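Local coordinates for protein 5'-Methylthioadenosine Nucleosidase (Arabidopsis thaliana, PDB 2H8G) that is a nucleosidase of the phosphorylase superfamily, assembled from two alpha/beta subunits, with a pocket that holds adenine in this model, at residues 28-33 with 106-111; 70-75 with 254-259; 140-145 with 185-190. All blocks are in the same frame, centred on the assembly; numbering follows the deposited sequence.

Interaction 1 of 3, residues 28-33 with 106-111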
loop_
_atom_site.group_PDB
_atom_site.type_symbol
_atom_site.label_atom_id
_atom_site.label_comp_id
_atom_site.label_asym_id
_atom_site.label_seq_id
_atom_site.Cartn_x
_atom_site.Cartn_y
_atom_site.Cartn_z
ATOM N N SER A 28 2.282 22.333 13.021
ATOM C CA SER A 28 2.962 21.630 11.942
ATOM C C SER A 28 1.987 20.968 10.982
ATOM O O SER A 28 0.980 20.394 11.396
ATOM C CB SER A 28 3.912 20.572 12.510
ATOM O OG SER A 28 3.200 19.539 13.170
ATOM N N VAL A 29 2.303 21.055 9.697
ATOM C CA VAL A 29 1.475 20.468 8.654
ATOM C C VAL A 29 2.365 19.671 7.718
ATOM O O VAL A 29 3.463 20.106 7.380
ATOM C CB VAL A 29 0.769 21.554 7.817
ATOM C CG1 VAL A 29 -0.087 20.904 6.733
ATOM C CG2 VAL A 29 -0.075 22.441 8.718
ATOM N N VAL A 30 1.894 18.499 7.306
ATOM C CA VAL A 30 2.643 17.677 6.369
ATOM C C VAL A 30 1.807 17.489 5.115
ATOM O O VAL A 30 0.648 17.078 5.193
ATOM C CB VAL A 30 2.961 16.268 6.928
ATOM C CG1 VAL A 30 3.463 15.366 5.805
ATOM C CG2 VAL A 30 4.019 16.357 8.020
ATOM N N PHE A 31 2.385 17.829 3.969
ATOM C CA PHE A 31 1.715 17.628 2.691
ATOM C C PHE A 31 2.275 16.331 2.131
ATOM O O PHE A 31 3.492 16.155 2.081
ATOM C CB PHE A 31 2.048 18.730 1.677
ATOM C CG PHE A 31 1.232 19.981 1.827
ATOM C CD1 PHE A 31 1.547 20.923 2.800
ATOM C CD2 PHE A 31 0.158 20.231 0.975
ATOM C CE1 PHE A 31 0.805 22.100 2.923
ATOM C CE2 PHE A 31 -0.592 21.405 1.089
ATOM C CZ PHE A 31 -0.265 22.340 2.065
ATOM N N VAL A 32 1.395 15.417 1.735
ATOM C CA VAL A 32 1.828 14.170 1.121
ATOM C C VAL A 32 1.462 14.375 -0.342
ATOM O O VAL A 32 0.285 14.526 -0.676
ATOM C CB VAL A 32 1.074 12.954 1.685
ATOM C CG1 VAL A 32 1.413 11.717 0.866
ATOM C CG2 VAL A 32 1.459 12.739 3.146
ATOM N N ILE A 33 2.477 14.420 -1.202
ATOM C CA ILE A 33 2.282 14.656 -2.632
ATOM C C ILE A 33 3.008 13.586 -3.440
ATOM O O ILE A 33 4.217 13.397 -3.307
ATOM C CB ILE A 33 2.793 16.069 -3.003
ATOM C CG1 ILE A 33 2.065 17.105 -2.134
ATOM C CG2 ILE A 33 2.563 16.350 -4.482
ATOM C CD1 ILE A 33 2.476 18.548 -2.377
ATOM N N LEU A 106 7.739 13.141 11.827
ATOM C CA LEU A 106 7.397 14.560 11.889
ATOM C C LEU A 106 6.273 14.949 12.852
ATOM O O LEU A 106 6.127 16.124 13.189
ATOM C CB LEU A 106 7.070 15.057 10.475
ATOM C CG LEU A 106 8.110 14.678 9.412
ATOM C CD1 LEU A 106 7.707 15.256 8.064
ATOM C CD2 LEU A 106 9.489 15.187 9.823
ATOM N N LYS A 107 5.482 13.972 13.285
ATOM C CA LYS A 107 4.382 14.205 14.220
ATOM C C LYS A 107 3.569 15.460 13.889
ATOM O O LYS A 107 3.443 16.377 14.704
ATOM C CB LYS A 107 4.941 14.293 15.643
ATOM C CG LYS A 107 5.884 13.140 15.970
ATOM C CD LYS A 107 6.474 13.255 17.361
ATOM C CE LYS A 107 7.629 12.279 17.541
ATOM N NZ LYS A 107 8.779 12.624 16.654
ATOM N N PRO A 108 2.991 15.507 12.682
ATOM C CA PRO A 108 2.190 16.651 12.241
ATOM C C PRO A 108 0.851 16.743 12.969
ATOM O O PRO A 108 0.371 15.762 13.537
ATOM C CB PRO A 108 2.013 16.380 10.749
ATOM C CG PRO A 108 1.908 14.896 10.711
ATOM C CD PRO A 108 3.022 14.458 11.647
ATOM N N ASP A 109 0.256 17.931 12.957
ATOM C CA ASP A 109 -1.039 18.129 13.591
ATOM C C ASP A 109 -2.120 17.733 12.596
ATOM O O ASP A 109 -3.203 17.295 12.974
ATOM C CB ASP A 109 -1.236 19.596 13.980
ATOM C CG ASP A 109 -0.213 20.073 14.988
ATOM O OD1 ASP A 109 -0.105 19.450 16.064
ATOM O OD2 ASP A 109 0.478 21.074 14.706
ATOM N N ILE A 110 -1.806 17.889 11.316
ATOM C CA ILE A 110 -2.747 17.579 10.253
ATOM C C ILE A 110 -1.991 17.239 8.979
ATOM O O ILE A 110 -0.898 17.753 8.737
ATOM C CB ILE A 110 -3.686 18.790 10.010
ATOM C CG1 ILE A 110 -4.741 18.457 8.949
ATOM C CG2 ILE A 110 -2.866 20.005 9.608
ATOM C CD1 ILE A 110 -5.901 19.456 8.924
ATOM N N ILE A 111 -2.573 16.356 8.170
ATOM C CA ILE A 111 -1.962 15.944 6.914
ATOM C C ILE A 111 -2.818 16.441 5.761
ATOM O O ILE A 111 -4.040 16.409 5.835
ATOM C CB ILE A 111 -1.888 14.407 6.809
ATOM C CG1 ILE A 111 -0.980 13.850 7.904
ATOM C CG2 ILE A 111 -1.380 14.000 5.429
ATOM C CD1 ILE A 111 -1.119 12.363 8.098
HETATM O O HOH W 1 4.859 17.886 10.941
#
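Asp-109 OD2 is gripped by two successive backbone amides where strand 28-32 begins: Ser-28 N donates to it at 2.8 Å, and Ser-27 N, just before the segment, gives a second bond. Ser-28 N arrives on the anti side of the carboxylate, 26° out of its plane. Two amides on one oxygen should help to hold the carboxylate in place and would probably stabilise its charged form. The link is returned by the backbone, since Asp-109 N donates to Ser-28 O at 3.0 Å. The hydroxyl of Ser-28 is set close to its own chain, between N and the carbonyl carbon (chi1 66°), with OG against Pro-108 CA; a water that donates to Leu-106 O touches it weakly.

Further along, Val-30 N donates to Ile-110 O at 3.2 Å, almost in line with the C=O bond, and the CA-H of Ile-111 leans on Val-30 O. Side chains pack beside this ladder. Val-30 CG2 presses on the proline ring, 3.4 Å from Pro-108 CB and tighter than usual for two carbons, while Leu-106 CD1 reaches the same methyl at 3.8 Å. Val-32 CG2 crosses Ile-111 CG2 at a slant, 3.9 Å away. On the opposite face of the sheet Val-29 and Ile-110 lie side by side, with their CG2 methyls 3.8 Å apart.

Helix 92-106 covers Val-32 and Ile-111. It links strand 72-78 to strand 110-119, and strand 28-32 runs parallel between those two: the contact sits in a beta-alpha-beta crossover of the alpha/beta fold.

Interaction 2 of 3, residues 70-75 with 254-259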
loop_
_atom_site.group_PDB
_atom_site.type_symbol
_atom_site.label_atom_id
_atom_site.label_comp_id
_atom_site.label_asym_id
_atom_site.label_seq_id
_atom_site.Cartn_x
_atom_site.Cartn_y
_atom_site.Cartn_z
ATOM N N LYS A 70 5.070 31.903 8.645
ATOM C CA LYS A 70 4.388 32.497 9.785
ATOM C C LYS A 70 4.558 31.623 11.021
ATOM O O LYS A 70 5.681 31.353 11.444
ATOM C CB LYS A 70 2.901 32.692 9.474
ATOM C CG LYS A 70 2.642 33.645 8.316
ATOM C CD LYS A 70 1.160 33.771 8.011
ATOM C CE LYS A 70 0.926 34.665 6.803
ATOM N NZ LYS A 70 -0.519 34.776 6.458
ATOM N N ASP A 71 3.447 31.173 11.592
ATOM C CA ASP A 71 3.493 30.343 12.789
ATOM C C ASP A 71 3.311 28.856 12.492
ATOM O O ASP A 71 2.940 28.083 13.374
ATOM C CB ASP A 71 2.416 30.797 13.779
ATOM C CG ASP A 71 2.476 32.287 14.064
ATOM O OD1 ASP A 71 2.135 33.084 13.161
ATOM O OD2 ASP A 71 2.868 32.664 15.189
ATOM N N LEU A 72 3.580 28.455 11.254
ATOM C CA LEU A 72 3.425 27.056 10.872
ATOM C C LEU A 72 4.671 26.422 10.276
ATOM O O LEU A 72 5.332 27.003 9.415
ATOM C CB LEU A 72 2.281 26.902 9.863
ATOM C CG LEU A 72 0.833 27.028 10.336
ATOM C CD1 LEU A 72 -0.092 26.969 9.127
ATOM C CD2 LEU A 72 0.508 25.909 11.313
ATOM N N ARG A 73 4.987 25.219 10.743
ATOM C CA ARG A 73 6.113 24.470 10.214
ATOM C C ARG A 73 5.498 23.707 9.051
ATOM O O ARG A 73 4.483 23.034 9.222
ATOM C CB ARG A 73 6.653 23.484 11.251
ATOM C CG ARG A 73 7.390 24.131 12.410
ATOM C CD ARG A 73 7.862 23.084 13.410
ATOM N NE ARG A 73 8.770 23.646 14.408
ATOM C CZ ARG A 73 9.977 24.129 14.129
ATOM N NH1 ARG A 73 10.426 24.120 12.881
ATOM N NH2 ARG A 73 10.739 24.622 15.098
ATOM N N ILE A 74 6.089 23.829 7.871
ATOM C CA ILE A 74 5.557 23.144 6.702
ATOM C C ILE A 74 6.502 22.075 6.188
ATOM O O ILE A 74 7.665 22.344 5.896
ATOM C CB ILE A 74 5.274 24.130 5.552
ATOM C CG1 ILE A 74 4.327 25.229 6.031
ATOM C CG2 ILE A 74 4.668 23.384 4.366
ATOM C CD1 ILE A 74 4.039 26.280 4.986
ATOM N N ASN A 75 5.989 20.855 6.082
ATOM C CA ASN A 75 6.770 19.742 5.576
ATOM C C ASN A 75 6.046 19.201 4.350
ATOM O O ASN A 75 4.822 19.091 4.344
ATOM C CB ASN A 75 6.892 18.643 6.638
ATOM C CG ASN A 75 7.752 19.062 7.817
ATOM O OD1 ASN A 75 7.328 18.983 8.972
ATOM N ND2 ASN A 75 8.970 19.506 7.532
ATOM N N LYS A 254 -3.707 29.168 -0.196
ATOM C CA LYS A 254 -4.814 29.769 0.535
ATOM C C LYS A 254 -5.172 28.913 1.744
ATOM O O LYS A 254 -5.557 29.426 2.790
ATOM C CB LYS A 254 -6.037 29.920 -0.372
ATOM C CG LYS A 254 -5.863 30.958 -1.463
ATOM C CD LYS A 254 -7.108 31.056 -2.322
ATOM C CE LYS A 254 -6.942 32.099 -3.413
ATOM N NZ LYS A 254 -6.734 33.456 -2.836
ATOM N N VAL A 255 -5.039 27.600 1.602
ATOM C CA VAL A 255 -5.349 26.702 2.701
ATOM C C VAL A 255 -4.332 26.888 3.825
ATOM O O VAL A 255 -4.697 26.955 4.999
ATOM C CB VAL A 255 -5.359 25.231 2.224
ATOM C CG1 VAL A 255 -5.411 24.291 3.417
ATOM C CG2 VAL A 255 -6.570 24.993 1.318
ATOM N N ILE A 256 -3.056 26.985 3.465
ATOM C CA ILE A 256 -2.009 27.178 4.460
ATOM C C ILE A 256 -2.220 28.476 5.233
ATOM O O ILE A 256 -2.134 28.496 6.462
ATOM C CB ILE A 256 -0.608 27.187 3.806
ATOM C CG1 ILE A 256 -0.205 25.757 3.445
ATOM C CG2 ILE A 256 0.416 27.799 4.752
ATOM C CD1 ILE A 256 -0.207 24.809 4.633
ATOM N N ASN A 257 -2.508 29.557 4.516
ATOM C CA ASN A 257 -2.725 30.838 5.174
ATOM C C ASN A 257 -3.982 30.846 6.036
ATOM O O ASN A 257 -4.075 31.607 7.000
ATOM C CB ASN A 257 -2.772 31.965 4.142
ATOM C CG ASN A 257 -1.388 32.380 3.682
ATOM O OD1 ASN A 257 -0.540 32.752 4.496
ATOM N ND2 ASN A 257 -1.150 32.319 2.378
ATOM N N PHE A 258 -4.945 29.993 5.699
ATOM C CA PHE A 258 -6.178 29.904 6.475
ATOM C C PHE A 258 -5.911 29.157 7.779
ATOM O O PHE A 258 -6.354 29.572 8.851
ATOM C CB PHE A 258 -7.254 29.152 5.693
ATOM C CG PHE A 258 -8.551 29.013 6.435
ATOM C CD1 PHE A 258 -9.472 30.054 6.456
ATOM C CD2 PHE A 258 -8.845 27.845 7.131
ATOM C CE1 PHE A 258 -10.667 29.935 7.158
ATOM C CE2 PHE A 258 -10.039 27.716 7.838
ATOM C CZ PHE A 258 -10.951 28.764 7.850
ATOM N N ILE A 259 -5.188 28.046 7.672
ATOM C CA ILE A 259 -4.858 27.217 8.827
ATOM C C ILE A 259 -3.994 27.937 9.859
ATOM O O ILE A 259 -4.166 27.747 11.064
ATOM C CB ILE A 259 -4.121 25.932 8.384
ATOM C CG1 ILE A 259 -5.084 25.031 7.610
ATOM C CG2 ILE A 259 -3.549 25.200 9.594
ATOM C CD1 ILE A 259 -4.421 23.804 7.015
#
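The carboxamide of Asn-257 is approached from above its plane by the ammonium of Lys-70, which stands 37° out of the carbonyl plane rather than on a lone pair. The bond from Lys-70 NZ to Asn-257 OD1 is short, 2.8 Å, with a C=O...N angle of 133°. Lys-70 reaches it with a chain extended beyond CG that runs at about a right angle to the asparagine, and its CE lies 3.3 Å from Asn-257 OD1. The same oxygen also accepts a bond from His-69 NE2, so two donors grip it.

Beneath this polar edge the contact is hydrocarbon. Leu-72 and Ile-74 alternate along strand 72-75 with residues that face elsewhere, and both direct their side chains at helix 254-259. Leu-72 CD1 meets Ile-259 CG2 at 3.9 Å, the two side chains crossing nearly square, and also rests 3.7 Å from Ile-256 O on the helix backbone. Ile-74 CD1 touches Ile-256 CG2 at 3.9 Å. In both isoleucines of the helix it is the CG2 branch, lying opposite the backbone N, that does the touching.

The axes of the short segments come within 10.3 Å and run at 148°, roughly antiparallel. Ile-256 also packs on Phe-31 of the adjoining strand and on His-69, so the helix lies over several strands of the sheet.

The chemistry is thus divided: buried aliphatic branches fill the inner part, while at the exposed end a lysine and a histidine share one amide oxygen and should fix the turn of the asparagine, which orients its carbonyl toward the hairpin.

Interaction 3 of 3, residues 140-145 with 185-190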
loop_
_atom_site.group_PDB
_atom_site.type_symbol
_atom_site.label_atom_id
_atom_site.label_comp_id
_atom_site.label_asym_id
_atom_site.label_seq_id
_atom_site.Cartn_x
_atom_site.Cartn_y
_atom_site.Cartn_z
ATOM N N ASP A 140 -10.814 -0.631 -6.321
ATOM C CA ASP A 140 -10.141 -1.807 -6.864
ATOM C C ASP A 140 -9.693 -2.862 -5.855
ATOM O O ASP A 140 -8.783 -3.647 -6.130
ATOM C CB ASP A 140 -8.946 -1.372 -7.725
ATOM C CG ASP A 140 -7.814 -0.768 -6.907
ATOM O OD1 ASP A 140 -8.042 -0.380 -5.742
ATOM O OD2 ASP A 140 -6.689 -0.668 -7.453
ATOM N N ARG A 141 -10.318 -2.886 -4.681
ATOM C CA ARG A 141 -9.984 -3.906 -3.687
ATOM C C ARG A 141 -11.281 -4.678 -3.507
ATOM O O ARG A 141 -12.015 -4.481 -2.537
ATOM C CB ARG A 141 -9.532 -3.274 -2.365
ATOM C CG ARG A 141 -8.446 -2.222 -2.538
ATOM C CD ARG A 141 -7.650 -2.020 -1.254
ATOM N NE ARG A 141 -8.508 -1.741 -0.111
ATOM C CZ ARG A 141 -8.048 -1.587 1.127
ATOM N NH1 ARG A 141 -6.742 -1.683 1.360
ATOM N NH2 ARG A 141 -8.885 -1.361 2.129
ATOM N N ARG A 142 -11.561 -5.542 -4.480
ATOM C CA ARG A 142 -12.792 -6.324 -4.494
ATOM C C ARG A 142 -12.667 -7.665 -3.791
ATOM O O ARG A 142 -11.958 -8.551 -4.248
ATOM C CB ARG A 142 -13.238 -6.564 -5.942
ATOM C CG ARG A 142 -13.282 -5.305 -6.820
ATOM C CD ARG A 142 -13.680 -5.662 -8.253
ATOM N NE ARG A 142 -12.841 -6.742 -8.767
ATOM C CZ ARG A 142 -11.691 -6.575 -9.413
ATOM N NH1 ARG A 142 -11.226 -5.356 -9.661
ATOM N NH2 ARG A 142 -10.979 -7.639 -9.768
ATOM N N ILE A 143 -13.363 -7.801 -2.667
ATOM C CA ILE A 143 -13.355 -9.049 -1.906
ATOM C C ILE A 143 -14.846 -9.332 -1.725
ATOM O O ILE A 143 -15.439 -9.006 -0.697
ATOM C CB ILE A 143 -12.653 -8.870 -0.539
ATOM C CG1 ILE A 143 -11.324 -8.128 -0.730
ATOM C CG2 ILE A 143 -12.379 -10.234 0.074
ATOM C CD1 ILE A 143 -10.613 -7.764 0.566
ATOM N N PRO A 144 -15.469 -9.942 -2.751
ATOM C CA PRO A 144 -16.888 -10.299 -2.829
ATOM C C PRO A 144 -17.482 -11.240 -1.791
ATOM O O PRO A 144 -18.257 -12.134 -2.133
ATOM C CB PRO A 144 -17.018 -10.845 -4.249
ATOM C CG PRO A 144 -15.715 -11.520 -4.452
ATOM C CD PRO A 144 -14.734 -10.508 -3.897
ATOM N N ILE A 145 -17.138 -11.030 -0.526
ATOM C CA ILE A 145 -17.671 -11.853 0.550
ATOM C C ILE A 145 -18.014 -10.962 1.740
ATOM O O ILE A 145 -17.497 -9.854 1.867
ATOM C CB ILE A 145 -16.663 -12.945 0.978
ATOM C CG1 ILE A 145 -15.357 -12.307 1.451
ATOM C CG2 ILE A 145 -16.406 -13.890 -0.188
ATOM C CD1 ILE A 145 -14.282 -13.311 1.803
ATOM N N THR A 185 -13.752 -1.914 -16.918
ATOM C CA THR A 185 -15.198 -1.997 -16.835
ATOM C C THR A 185 -15.607 -2.304 -15.397
ATOM O O THR A 185 -16.611 -1.792 -14.904
ATOM C CB THR A 185 -15.733 -3.087 -17.778
ATOM O OG1 THR A 185 -15.107 -4.338 -17.471
ATOM C CG2 THR A 185 -15.430 -2.723 -19.232
ATOM N N GLN A 186 -14.815 -3.129 -14.719
ATOM C CA GLN A 186 -15.104 -3.485 -13.335
ATOM C C GLN A 186 -14.926 -2.264 -12.432
ATOM O O GLN A 186 -15.726 -2.036 -11.524
ATOM C CB GLN A 186 -14.182 -4.621 -12.881
ATOM C CG GLN A 186 -14.418 -5.109 -11.458
ATOM C CD GLN A 186 -15.852 -5.546 -11.198
ATOM O OE1 GLN A 186 -16.734 -4.719 -10.949
ATOM N NE2 GLN A 186 -16.093 -6.850 -11.263
ATOM N N ASP A 187 -13.883 -1.477 -12.684
ATOM C CA ASP A 187 -13.642 -0.275 -11.885
ATOM C C ASP A 187 -14.806 0.695 -12.044
ATOM O O ASP A 187 -15.321 1.240 -11.067
ATOM C CB ASP A 187 -12.369 0.454 -12.330
ATOM C CG ASP A 187 -11.106 -0.367 -12.145
ATOM O OD1 ASP A 187 -11.060 -1.234 -11.248
ATOM O OD2 ASP A 187 -10.134 -0.114 -12.894
ATOM N N GLU A 188 -15.199 0.920 -13.294
ATOM C CA GLU A 188 -16.279 1.841 -13.620
ATOM C C GLU A 188 -17.589 1.518 -12.915
ATOM O O GLU A 188 -18.240 2.409 -12.377
ATOM C CB GLU A 188 -16.495 1.866 -15.135
ATOM C CG GLU A 188 -17.617 2.789 -15.597
ATOM C CD GLU A 188 -17.711 2.872 -17.112
ATOM O OE1 GLU A 188 -17.678 1.810 -17.771
ATOM O OE2 GLU A 188 -17.826 3.995 -17.643
ATOM N N THR A 189 -17.977 0.248 -12.922
ATOM C CA THR A 189 -19.220 -0.163 -12.278
ATOM C C THR A 189 -19.218 0.210 -10.799
ATOM O O THR A 189 -20.221 0.683 -10.263
ATOM C CB THR A 189 -19.437 -1.689 -12.399
ATOM O OG1 THR A 189 -19.491 -2.059 -13.783
ATOM C CG2 THR A 189 -20.739 -2.094 -11.724
ATOM N N LEU A 190 -18.081 -0.001 -10.147
ATOM C CA LEU A 190 -17.944 0.294 -8.731
ATOM C C LEU A 190 -17.864 1.791 -8.431
ATOM O O LEU A 190 -18.407 2.254 -7.431
ATOM C CB LEU A 190 -16.719 -0.444 -8.182
ATOM C CG LEU A 190 -16.864 -1.967 -8.318
ATOM C CD1 LEU A 190 -15.551 -2.664 -8.014
ATOM C CD2 LEU A 190 -17.967 -2.448 -7.387
HETATM O O HOH W 2 -12.460 -2.741 -9.572
#
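Arg-142, Gln-186 and Asp-187 carry most of this contact, the arginine burying by far the largest share. Its CD meets Gln-186 CG at 3.3 Å, and the same glutamine carbon sits over one face of the guanidinium, 3.7 Å from Arg-142 CZ. The glutamine chain folds at chi2 (56°), and its amide lies nearly parallel to the guanidinium, the planes 18° apart. Across the aliphatic part of the arginine runs Leu-190, whose CD1 is 3.5 Å from Arg-142 CD. A bend at chi3 (-51°) turns the end of the chain so that the guanidinium lies along the glutamine.

Asp-187 approaches the guanidinium near its plane, but Arg-142 NH1 and Asp-187 OD1 stay 4.4 Å apart, too far for a salt bridge. A water in the guanidinium plane fills the link: it accepts from Arg-142 NH1 at 2.9 Å and donates to Asp-187 OD1 at 2.7 Å. The direct charge pairs are made with the second subunit. Arg-142 NH2 forms salt bridges with Asp-187 and Asp-182 of the second subunit, and Asp-187 OD2 is paired in return with Arg-142 of that subunit. Asp-187 N is held in its own chain by Ser-184 OG.

Each arginine therefore packs across Gln-186 and Leu-190, one turn apart on the helix of its own chain, while its NH2 pairs with carboxylates of the partner. Next to it, Ile-143 packs on Leu-181 of the second subunit, a residue that lines an adenine pocket. The arrangement is that of a reciprocal, twofold dimer interface built close to the ligand site, consistent with the dimers of related nucleosidases.

Overall arrangement
From the N terminus, strand 28-32 pairs with residues 106-111, and interaction 1 closes a loop of 72 residues that contains residues 70-75, which lead into strand 72-78. These residues in turn meet 254-259 near the C-terminal end, so interactions 1 and 2 cross along the chain. In space they touch: strands 28-32 and 72-78 are neighbours, with Phe-31 N lying 2.8 Å from Asn-75 O. Interaction 1 joins strands 28-32 and 110-119; interaction 2 sets helix 233-259 against strand 72-78. Interaction 3 opens after interaction 1 has closed and is nested inside the loop of interaction 2. Its centre is about 38 Å from that of interaction 2, where the loop after strand 130-138 meets helix 185-193 beside the second subunit.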